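Local coordinates for protein AA9 family lytic polysaccharide monooxygenase D (Myceliophthora thermophila, PDB 5UFV) that cleaves cellulose chains oxidatively as a secreted, copper-dependent lytic polysaccharide monooxygenase, yielding C1-oxidised products with O2 or H2O2 as cosubstrate, at residues 82-87 and 149-154; 44-49 and 166-171; 60-65 and 175-180. All blocks are in the same frame, centred on the assembly; numbering follows the deposited sequence.

All three contacts gather on the six-stranded mixed sheet of the AA9 fold. Interaction 1 is its buried interior, two central antiparallel strands joined by backbone bonds and lined by aromatic, sulfur and aliphatic side chains. Interactions 2 and 3 both use strand 167-177, at points about 25 Å apart between centres: 44-49 packs a short helical turn on its copper-proximal part through proline, leucine and a buried amide, whereas 60-65 adds a short parallel edge strand, partly buried, held almost wholly by backbone groups. Interaction 1 touches both, since R154 bonds to the carbonyls of L46 and R47, and G149 and Y151 pair with V177 and I175.

Interaction 1 (82-87 and 149-154); sequences VWMYKC and GNYLVR
W83 and R154 open the paired region with two short backbone bonds, W83 N to R154 O at 2.8 Å and R154 N to W83 O at 2.7 Å. Their side chains run alongside each other on one face of the sheet, the guanidinium and indole planes 77° apart. NH1 of R154 lies 3.0 Å from NE1 of W83, but both are donors; both turn to E156 OE1, which probably holds them together with an indole hydrogen bond and a salt bridge. The arginine chain, extended from CG to NE, carries its other nitrogens to the backbone carbonyls of L46 and R47. The next hydrogen-bonded pair, Y85 with L152, is less even: L152 N reaches Y85 O at 3.0 Å, while the return bond is weak. Beside it SG of C87, disulfide-bonded to C94, rests against L152 CG at 3.9 Å. On the other face the packing is close and apolar. V82 CG1 meets V153 CG2 at 4.0 Å, and the M84 chain, bent at its last torsion (chi3 81°), lays CE beside Y151 CB at 3.8 Å. K86, kinked at chi2 (85°), passes its CD tightly over one face of the buried Y151 ring, whose OH bonds to A147 O. The contact turns looser, and partly open to solvent, at its G149 and N150 end. There C87 N still donates to N150 O at 2.9 Å, but beyond it a water links C87 O to N150 N. Both strands are interior to the mixed sheet: 101-107 flanks 80-86 through bonds of V82 and M84, and 167-177 flanks 149-159 through G149 and Y151, with its V177, A173 and I175 packing on the Y151 and V153 side chains.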
loop_
_atom_site.group_PDB
_atom_site.type_symbol
_atom_site.label_atom_id
_atom_site.label_comp_id
_atom_site.label_asym_id
_atom_site.label_seq_id
_atom_site.Cartn_x
_atom_site.Cartn_y
_atom_site.Cartn_z
ATOM N N VAL A 82 -3.011 -1.755 -1.281
ATOM C CA VAL A 82 -2.292 -2.777 -0.582
ATOM C C VAL A 82 -1.953 -3.862 -1.554
ATOM O O VAL A 82 -2.832 -4.384 -2.217
ATOM C CB VAL A 82 -3.135 -3.393 0.522
ATOM C CG1 VAL A 82 -2.276 -4.349 1.341
ATOM C CG2 VAL A 82 -3.778 -2.303 1.384
ATOM N N TRP A 83 -0.676 -4.213 -1.628
ATOM C CA TRP A 83 -0.182 -5.145 -2.604
ATOM C C TRP A 83 0.576 -6.247 -1.938
ATOM O O TRP A 83 1.019 -6.124 -0.820
ATOM C CB TRP A 83 0.843 -4.491 -3.512
ATOM C CG TRP A 83 0.496 -3.194 -4.182
ATOM C CD1 TRP A 83 0.338 -1.971 -3.592
ATOM C CD2 TRP A 83 0.369 -2.977 -5.592
ATOM N NE1 TRP A 83 0.069 -1.014 -4.549
ATOM C CE2 TRP A 83 0.092 -1.604 -5.782
ATOM C CE3 TRP A 83 0.459 -3.809 -6.711
ATOM C CZ2 TRP A 83 -0.082 -1.049 -7.033
ATOM C CZ3 TRP A 83 0.280 -3.251 -7.963
ATOM C CH2 TRP A 83 0.022 -1.890 -8.115
ATOM N N MET A 84 0.806 -7.301 -2.697
ATOM C CA MET A 84 1.606 -8.416 -2.269
ATOM C C MET A 84 2.512 -8.843 -3.402
ATOM O O MET A 84 2.330 -8.455 -4.545
ATOM C CB MET A 84 0.716 -9.588 -1.826
ATOM C CG MET A 84 0.078 -9.365 -0.479
ATOM S SD MET A 84 -0.856 -10.761 0.210
ATOM C CE MET A 84 0.447 -11.778 0.915
ATOM N N TYR A 85 3.488 -9.668 -3.066
ATOM C CA TYR A 85 4.531 -10.033 -3.997
ATOM C C TYR A 85 5.093 -11.348 -3.527
ATOM O O TYR A 85 5.526 -11.468 -2.381
ATOM C CB TYR A 85 5.617 -8.948 -4.014
ATOM C CG TYR A 85 6.793 -9.248 -4.892
ATOM C CD1 TYR A 85 7.749 -10.191 -4.523
ATOM C CD2 TYR A 85 6.969 -8.576 -6.073
ATOM C CE1 TYR A 85 8.833 -10.478 -5.331
ATOM C CE2 TYR A 85 8.055 -8.836 -6.883
ATOM C CZ TYR A 85 8.989 -9.794 -6.512
ATOM O OH TYR A 85 10.064 -10.035 -7.339
ATOM N N LYS A 86 5.086 -12.319 -4.428
ATOM C CA LYS A 86 5.577 -13.646 -4.139
ATOM C C LYS A 86 7.092 -13.721 -4.284
ATOM O O LYS A 86 7.606 -13.710 -5.395
ATOM C CB LYS A 86 4.918 -14.641 -5.090
ATOM C CG LYS A 86 5.397 -16.078 -4.939
ATOM C CD LYS A 86 4.655 -16.809 -3.853
ATOM C CE LYS A 86 5.363 -18.096 -3.446
ATOM N NZ LYS A 86 5.350 -19.100 -4.528
ATOM N N CYS A 87 7.798 -13.827 -3.166
ATOM C CA CYS A 87 9.236 -14.009 -3.205
ATOM C C CYS A 87 9.586 -15.362 -3.861
ATOM O O CYS A 87 9.039 -16.388 -3.490
ATOM C CB CYS A 87 9.855 -13.915 -1.789
ATOM S SG CYS A 87 9.808 -12.264 -1.044
ATOM N N GLY A 149 3.895 -19.423 0.649
ATOM C CA GLY A 149 5.323 -19.132 0.525
ATOM C C GLY A 149 5.683 -17.836 1.211
ATOM O O GLY A 149 4.896 -17.296 1.980
ATOM N N ASN A 150 6.871 -17.323 0.919
ATOM C CA ASN A 150 7.295 -16.051 1.467
ATOM C C ASN A 150 6.793 -14.923 0.618
ATOM O O ASN A 150 7.068 -14.903 -0.586
ATOM C CB ASN A 150 8.811 -15.992 1.547
ATOM C CG ASN A 150 9.381 -17.106 2.389
ATOM O OD1 ASN A 150 8.690 -17.696 3.234
ATOM N ND2 ASN A 150 10.629 -17.426 2.142
ATOM N N TYR A 151 6.071 -13.982 1.234
ATOM C CA TYR A 151 5.536 -12.838 0.507
ATOM C C TYR A 151 5.884 -11.528 1.182
ATOM O O TYR A 151 5.960 -11.449 2.401
ATOM C CB TYR A 151 4.011 -12.884 0.426
ATOM C CG TYR A 151 3.382 -13.904 -0.492
ATOM C CD1 TYR A 151 3.132 -15.192 -0.046
ATOM C CD2 TYR A 151 2.948 -13.555 -1.755
ATOM C CE1 TYR A 151 2.519 -16.131 -0.856
ATOM C CE2 TYR A 151 2.329 -14.490 -2.594
ATOM C CZ TYR A 151 2.108 -15.783 -2.141
ATOM O OH TYR A 151 1.497 -16.745 -2.940
ATOM N N LEU A 152 6.027 -10.485 0.378
ATOM C CA LEU A 152 6.040 -9.122 0.894
ATOM C C LEU A 152 4.636 -8.590 0.771
ATOM O O LEU A 152 3.893 -8.980 -0.122
ATOM C CB LEU A 152 6.967 -8.232 0.097
ATOM C CG LEU A 152 8.357 -8.784 -0.204
ATOM C CD1 LEU A 152 9.124 -7.758 -1.019
ATOM C CD2 LEU A 152 9.094 -9.113 1.077
ATOM N N VAL A 153 4.268 -7.710 1.684
ATOM C CA VAL A 153 3.009 -7.005 1.575
ATOM C C VAL A 153 3.358 -5.542 1.604
ATOM O O VAL A 153 4.206 -5.169 2.377
ATOM C CB VAL A 153 2.077 -7.327 2.734
ATOM C CG1 VAL A 153 2.761 -7.082 4.075
ATOM C CG2 VAL A 153 0.801 -6.499 2.621
ATOM N N ARG A 154 2.723 -4.719 0.768
ATOM C CA ARG A 154 3.112 -3.301 0.618
ATOM C C ARG A 154 1.898 -2.398 0.768
ATOM O O ARG A 154 0.900 -2.562 0.040
ATOM C CB ARG A 154 3.761 -3.090 -0.761
ATOM C CG ARG A 154 3.985 -1.654 -1.192
ATOM C CD ARG A 154 4.698 -1.659 -2.531
ATOM N NE ARG A 154 4.940 -0.303 -2.999
ATOM C CZ ARG A 154 3.996 0.498 -3.510
ATOM N NH1 ARG A 154 2.730 0.058 -3.668
ATOM N NH2 ARG A 154 4.326 1.745 -3.870
HETATM O O HOH W 1 8.190 -18.033 -1.613
#

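Interaction 2 (44-49 and 166-171)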
loop_
_atom_site.group_PDB
_atom_site.type_symbol
_atom_site.label_atom_id
_atom_site.label_comp_id
_atom_site.label_asym_id
_atom_site.label_seq_id
_atom_site.Cartn_x
_atom_site.Cartn_y
_atom_site.Cartn_z
ATOM N N PRO A 44 12.890 4.619 -7.489
ATOM C CA PRO A 44 12.981 3.278 -6.871
ATOM C C PRO A 44 12.512 3.219 -5.408
ATOM O O PRO A 44 12.095 2.154 -4.924
ATOM C CB PRO A 44 14.478 2.942 -6.946
ATOM C CG PRO A 44 15.051 3.859 -7.958
ATOM C CD PRO A 44 14.178 5.075 -8.041
ATOM N N LYS A 45 12.598 4.361 -4.728
ATOM C CA LYS A 45 12.099 4.502 -3.384
ATOM C C LYS A 45 10.617 4.218 -3.337
ATOM O O LYS A 45 10.109 3.843 -2.286
ATOM C CB LYS A 45 12.329 5.902 -2.851
ATOM C CG LYS A 45 13.770 6.370 -2.846
ATOM C CD LYS A 45 14.472 6.086 -1.546
ATOM C CE LYS A 45 15.972 6.327 -1.729
ATOM N NZ LYS A 45 16.757 6.149 -0.466
ATOM N N LEU A 46 9.916 4.366 -4.458
ATOM C CA LEU A 46 8.495 3.990 -4.508
ATOM C C LEU A 46 8.180 2.555 -4.040
ATOM O O LEU A 46 7.142 2.328 -3.456
ATOM C CB LEU A 46 7.937 4.193 -5.906
ATOM C CG LEU A 46 6.433 4.000 -6.046
ATOM C CD1 LEU A 46 5.668 4.975 -5.153
ATOM C CD2 LEU A 46 6.032 4.169 -7.490
ATOM N N ARG A 47 9.084 1.609 -4.255
ATOM C CA ARG A 47 8.815 0.228 -3.925
ATOM C C ARG A 47 8.600 -0.004 -2.437
ATOM O O ARG A 47 7.528 -0.421 -2.012
ATOM C CB ARG A 47 9.949 -0.677 -4.436
ATOM C CG ARG A 47 9.622 -2.162 -4.377
ATOM C CD ARG A 47 10.732 -3.018 -4.949
ATOM N NE ARG A 47 10.874 -2.689 -6.348
ATOM C CZ ARG A 47 11.877 -3.047 -7.118
ATOM N NH1 ARG A 47 12.876 -3.793 -6.649
ATOM N NH2 ARG A 47 11.875 -2.627 -8.357
ATOM N N CYS A 48 9.628 0.238 -1.649
ATOM C CA CYS A 48 9.570 -0.017 -0.218
ATOM C C CYS A 48 10.244 1.113 0.534
ATOM O O CYS A 48 10.831 0.899 1.597
ATOM C CB CYS A 48 10.271 -1.342 0.095
ATOM S SG CYS A 48 9.445 -2.838 -0.538
ATOM N N ASN A 49 10.143 2.325 -0.013
ATOM C CA ASN A 49 10.701 3.514 0.619
ATOM C C ASN A 49 12.174 3.310 0.922
ATOM O O ASN A 49 12.660 3.761 1.958
ATOM C CB ASN A 49 9.924 3.849 1.901
ATOM C CG ASN A 49 9.758 5.336 2.145
ATOM O OD1 ASN A 49 10.506 6.162 1.665
ATOM N ND2 ASN A 49 8.782 5.666 2.931
ATOM N N PRO A 166 1.506 14.616 -6.932
ATOM C CA PRO A 166 1.261 13.404 -6.158
ATOM C C PRO A 166 2.385 13.107 -5.154
ATOM O O PRO A 166 3.524 13.473 -5.381
ATOM C CB PRO A 166 1.235 12.317 -7.222
ATOM C CG PRO A 166 2.184 12.835 -8.263
ATOM C CD PRO A 166 1.874 14.298 -8.322
ATOM N N GLN A 167 2.019 12.448 -4.063
ATOM C CA GLN A 167 2.895 12.175 -2.954
ATOM C C GLN A 167 2.602 10.758 -2.534
ATOM O O GLN A 167 1.539 10.503 -2.017
ATOM C CB GLN A 167 2.556 13.063 -1.784
ATOM C CG GLN A 167 2.874 14.531 -1.946
ATOM C CD GLN A 167 2.583 15.298 -0.665
ATOM O OE1 GLN A 167 2.067 14.741 0.292
ATOM N NE2 GLN A 167 2.909 16.567 -0.642
ATOM N N PHE A 168 3.560 9.860 -2.742
ATOM C CA PHE A 168 3.445 8.459 -2.406
ATOM C C PHE A 168 4.115 8.156 -1.070
ATOM O O PHE A 168 5.188 8.654 -0.795
ATOM C CB PHE A 168 4.140 7.637 -3.461
ATOM C CG PHE A 168 3.626 7.857 -4.869
ATOM C CD1 PHE A 168 4.116 8.884 -5.659
ATOM C CD2 PHE A 168 2.716 6.965 -5.437
ATOM C CE1 PHE A 168 3.672 9.047 -6.962
ATOM C CE2 PHE A 168 2.271 7.127 -6.747
ATOM C CZ PHE A 168 2.747 8.170 -7.508
ATOM N N TYR A 169 3.472 7.331 -0.250
ATOM C CA TYR A 169 3.984 6.959 1.064
ATOM C C TYR A 169 3.837 5.451 1.193
ATOM O O TYR A 169 2.741 4.990 1.499
ATOM C CB TYR A 169 3.162 7.631 2.171
ATOM C CG TYR A 169 3.135 9.141 2.115
ATOM C CD1 TYR A 169 2.260 9.819 1.272
ATOM C CD2 TYR A 169 3.964 9.879 2.930
ATOM C CE1 TYR A 169 2.227 11.198 1.255
ATOM C CE2 TYR A 169 3.954 11.258 2.914
ATOM C CZ TYR A 169 3.087 11.907 2.084
ATOM O OH TYR A 169 3.120 13.279 2.109
ATOM N N PRO A 170 4.925 4.683 0.930
ATOM C CA PRO A 170 4.865 3.224 0.943
ATOM C C PRO A 170 5.753 2.572 1.986
ATOM O O PRO A 170 6.770 3.140 2.370
ATOM C CB PRO A 170 5.423 2.878 -0.431
ATOM C CG PRO A 170 6.516 3.902 -0.607
ATOM C CD PRO A 170 6.089 5.143 0.145
ATOM N N GLU A 171 5.380 1.366 2.419
ATOM C CA GLU A 171 6.212 0.539 3.296
ATOM C C GLU A 171 5.937 -0.929 2.981
ATOM O O GLU A 171 4.827 -1.249 2.549
ATOM C CB GLU A 171 5.897 0.811 4.766
ATOM C CG GLU A 171 6.611 2.003 5.395
ATOM C CD GLU A 171 5.878 3.323 5.226
ATOM O OE1 GLU A 171 4.635 3.352 5.217
ATOM O OE2 GLU A 171 6.558 4.360 5.118
#
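ND2 of N49 has two acceptors across the contact: it donates to P170 O at 3.3 Å and, weakly, to E171 OE2 at 3.4 Å. The first bond arrives in the carbonyl plane of P170, although the oxygen lies 27° out of the amide plane; amide and carboxylate lie side by side with their planes 39° apart. E171 can offer OE2 because its chain bends at chi2 (88°) back toward the helical turn, while OE1 accepts from the backbone N of V4. N49 also leans its CB on P170 O at 3.3 Å. This asparagine follows the short, weakly bonded helical turn 45-48 with positive phi, and its side chain crosses that of P170 at about a right angle. The proline ring packs against the turn, its CG 3.3 Å from L46 O. L46 CD1 reaches both CB and CG of F168 at 3.5 Å. C48 points away from this interface and ties the turn to the same strand through its disulfide with C172. On the far side of the strand Y169 is a copper ligand, and its OH donates to Q167 OE1 at 2.6 Å. One N-H of ND2 is thus shared between P170 O and, weakly, E171 OE2, two acceptors only 3.0 Å apart, and probably offsets their repulsion; V4 N is the other donor to this buried carboxylate, on the strand that carries the copper-binding tyrosine.

Interaction 3 (60-65 and 175-180)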
loop_
_atom_site.group_PDB
_atom_site.type_symbol
_atom_site.label_atom_id
_atom_site.label_comp_id
_atom_site.label_asym_id
_atom_site.label_seq_id
_atom_site.Cartn_x
_atom_site.Cartn_y
_atom_site.Cartn_z
ATOM N N ALA A 60 0.757 -16.390 8.450
ATOM C CA ALA A 60 -0.636 -16.165 8.101
ATOM C C ALA A 60 -1.087 -17.163 7.065
ATOM O O ALA A 60 -0.322 -17.595 6.211
ATOM C CB ALA A 60 -0.852 -14.760 7.568
ATOM N N ALA A 61 -2.347 -17.531 7.157
ATOM C CA ALA A 61 -2.958 -18.382 6.174
ATOM C C ALA A 61 -3.857 -17.518 5.296
ATOM O O ALA A 61 -4.244 -16.405 5.672
ATOM C CB ALA A 61 -3.770 -19.477 6.863
ATOM N N PRO A 62 -4.203 -18.039 4.122
ATOM C CA PRO A 62 -5.167 -17.367 3.276
ATOM C C PRO A 62 -6.432 -17.099 4.058
ATOM O O PRO A 62 -6.792 -17.916 4.894
ATOM C CB PRO A 62 -5.425 -18.391 2.174
ATOM C CG PRO A 62 -4.148 -19.172 2.083
ATOM C CD PRO A 62 -3.644 -19.253 3.489
ATOM N N GLY A 63 -7.079 -15.960 3.797
ATOM C CA GLY A 63 -8.288 -15.548 4.507
ATOM C C GLY A 63 -8.023 -14.820 5.819
ATOM O O GLY A 63 -8.926 -14.188 6.375
ATOM N N ASP A 64 -6.798 -14.899 6.331
ATOM C CA ASP A 64 -6.444 -14.152 7.529
ATOM C C ASP A 64 -6.360 -12.658 7.237
ATOM O O ASP A 64 -6.131 -12.230 6.102
ATOM C CB ASP A 64 -5.121 -14.643 8.126
ATOM C CG ASP A 64 -5.273 -15.964 8.916
ATOM O OD1 ASP A 64 -6.388 -16.255 9.432
ATOM O OD2 ASP A 64 -4.254 -16.697 9.052
ATOM N N THR A 65 -6.556 -11.873 8.287
ATOM C CA THR A 65 -6.584 -10.423 8.186
ATOM C C THR A 65 -5.170 -9.807 8.401
ATOM O O THR A 65 -4.439 -10.180 9.342
ATOM C CB THR A 65 -7.624 -9.861 9.193
ATOM O OG1 THR A 65 -8.939 -10.155 8.708
ATOM C CG2 THR A 65 -7.500 -8.359 9.354
ATOM N N ILE A 175 5.618 -11.539 5.122
ATOM C CA ILE A 175 4.558 -12.486 5.493
ATOM C C ILE A 175 4.899 -13.875 4.954
ATOM O O ILE A 175 5.129 -14.042 3.741
ATOM C CB ILE A 175 3.213 -12.090 4.874
ATOM C CG1 ILE A 175 2.963 -10.599 5.051
ATOM C CG2 ILE A 175 2.080 -12.919 5.465
ATOM C CD1 ILE A 175 2.412 -10.208 6.392
ATOM N N LYS A 176 4.943 -14.854 5.860
ATOM C CA LYS A 176 5.055 -16.243 5.470
ATOM C C LYS A 176 3.643 -16.824 5.439
ATOM O O LYS A 176 3.038 -17.061 6.501
ATOM C CB LYS A 176 5.957 -17.042 6.411
ATOM C CG LYS A 176 6.227 -18.419 5.840
ATOM C CD LYS A 176 7.080 -19.324 6.716
ATOM C CE LYS A 176 8.457 -18.759 7.078
ATOM N NZ LYS A 176 9.451 -18.735 5.967
ATOM N N VAL A 177 3.126 -17.020 4.224
ATOM C CA VAL A 177 1.779 -17.559 3.976
ATOM C C VAL A 177 1.763 -19.075 4.030
ATOM O O VAL A 177 2.452 -19.734 3.242
ATOM C CB VAL A 177 1.275 -17.135 2.590
ATOM C CG1 VAL A 177 -0.061 -17.783 2.260
ATOM C CG2 VAL A 177 1.157 -15.623 2.531
ATOM N N THR A 178 0.971 -19.622 4.947
ATOM C CA THR A 178 0.899 -21.060 5.170
ATOM C C THR A 178 -0.213 -21.716 4.349
ATOM O O THR A 178 -0.822 -21.082 3.493
ATOM C CB THR A 178 0.642 -21.342 6.659
ATOM O OG1 THR A 178 -0.594 -20.722 7.059
ATOM C CG2 THR A 178 1.799 -20.806 7.507
ATOM N N GLY A 179 -0.479 -22.992 4.619
ATOM C CA GLY A 179 -1.562 -23.712 3.960
ATOM C C GLY A 179 -1.137 -24.398 2.677
ATOM O O GLY A 179 0.052 -24.626 2.424
ATOM N N SER A 180 -2.125 -24.725 1.860
ATOM C CA SER A 180 -1.896 -25.494 0.637
ATOM C C SER A 180 -2.794 -24.982 -0.475
ATOM O O SER A 180 -3.374 -25.746 -1.245
ATOM C CB SER A 180 -2.140 -26.982 0.899
ATOM O OG SER A 180 -3.406 -27.194 1.501
#
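A60 and V177 form a parallel bridge. Its two backbone bonds run from A60 N to K176 O at 3.1 Å and from T178 N to A60 O at 2.7 Å. The A60 oxygen has a second donor, T178 OG1 at 3.3 Å, which comes from the same face of the carbonyl as T178 N but well above its plane. With chi1 at 59°, OG1 stands between the T178 backbone N and carbonyl carbon, 3.4 Å from A61 CB. Apolar contacts are light: A60 CB faces I175 CG2 at 4.1 Å, and P62 CD sits near V177 CG1. P62 CD also lies 3.4 Å from T178 O. Behind this first shell, a type II turn from A61 to D64, with G63 at positive phi, closes through D64 N to A61 O. D64 OD2 also accepts from A61 N at 2.8 Å, which would hold the chain where it leaves the bridge. Further out, I9 and I142 pack on A60, and K176 reaches N150 while making a cation-pi contact with Y57. The arrangement is a short parallel edge strand in the mixed sheet of the AA9 beta-sandwich, from which the turn leads into strand 65-70 of the other sheet.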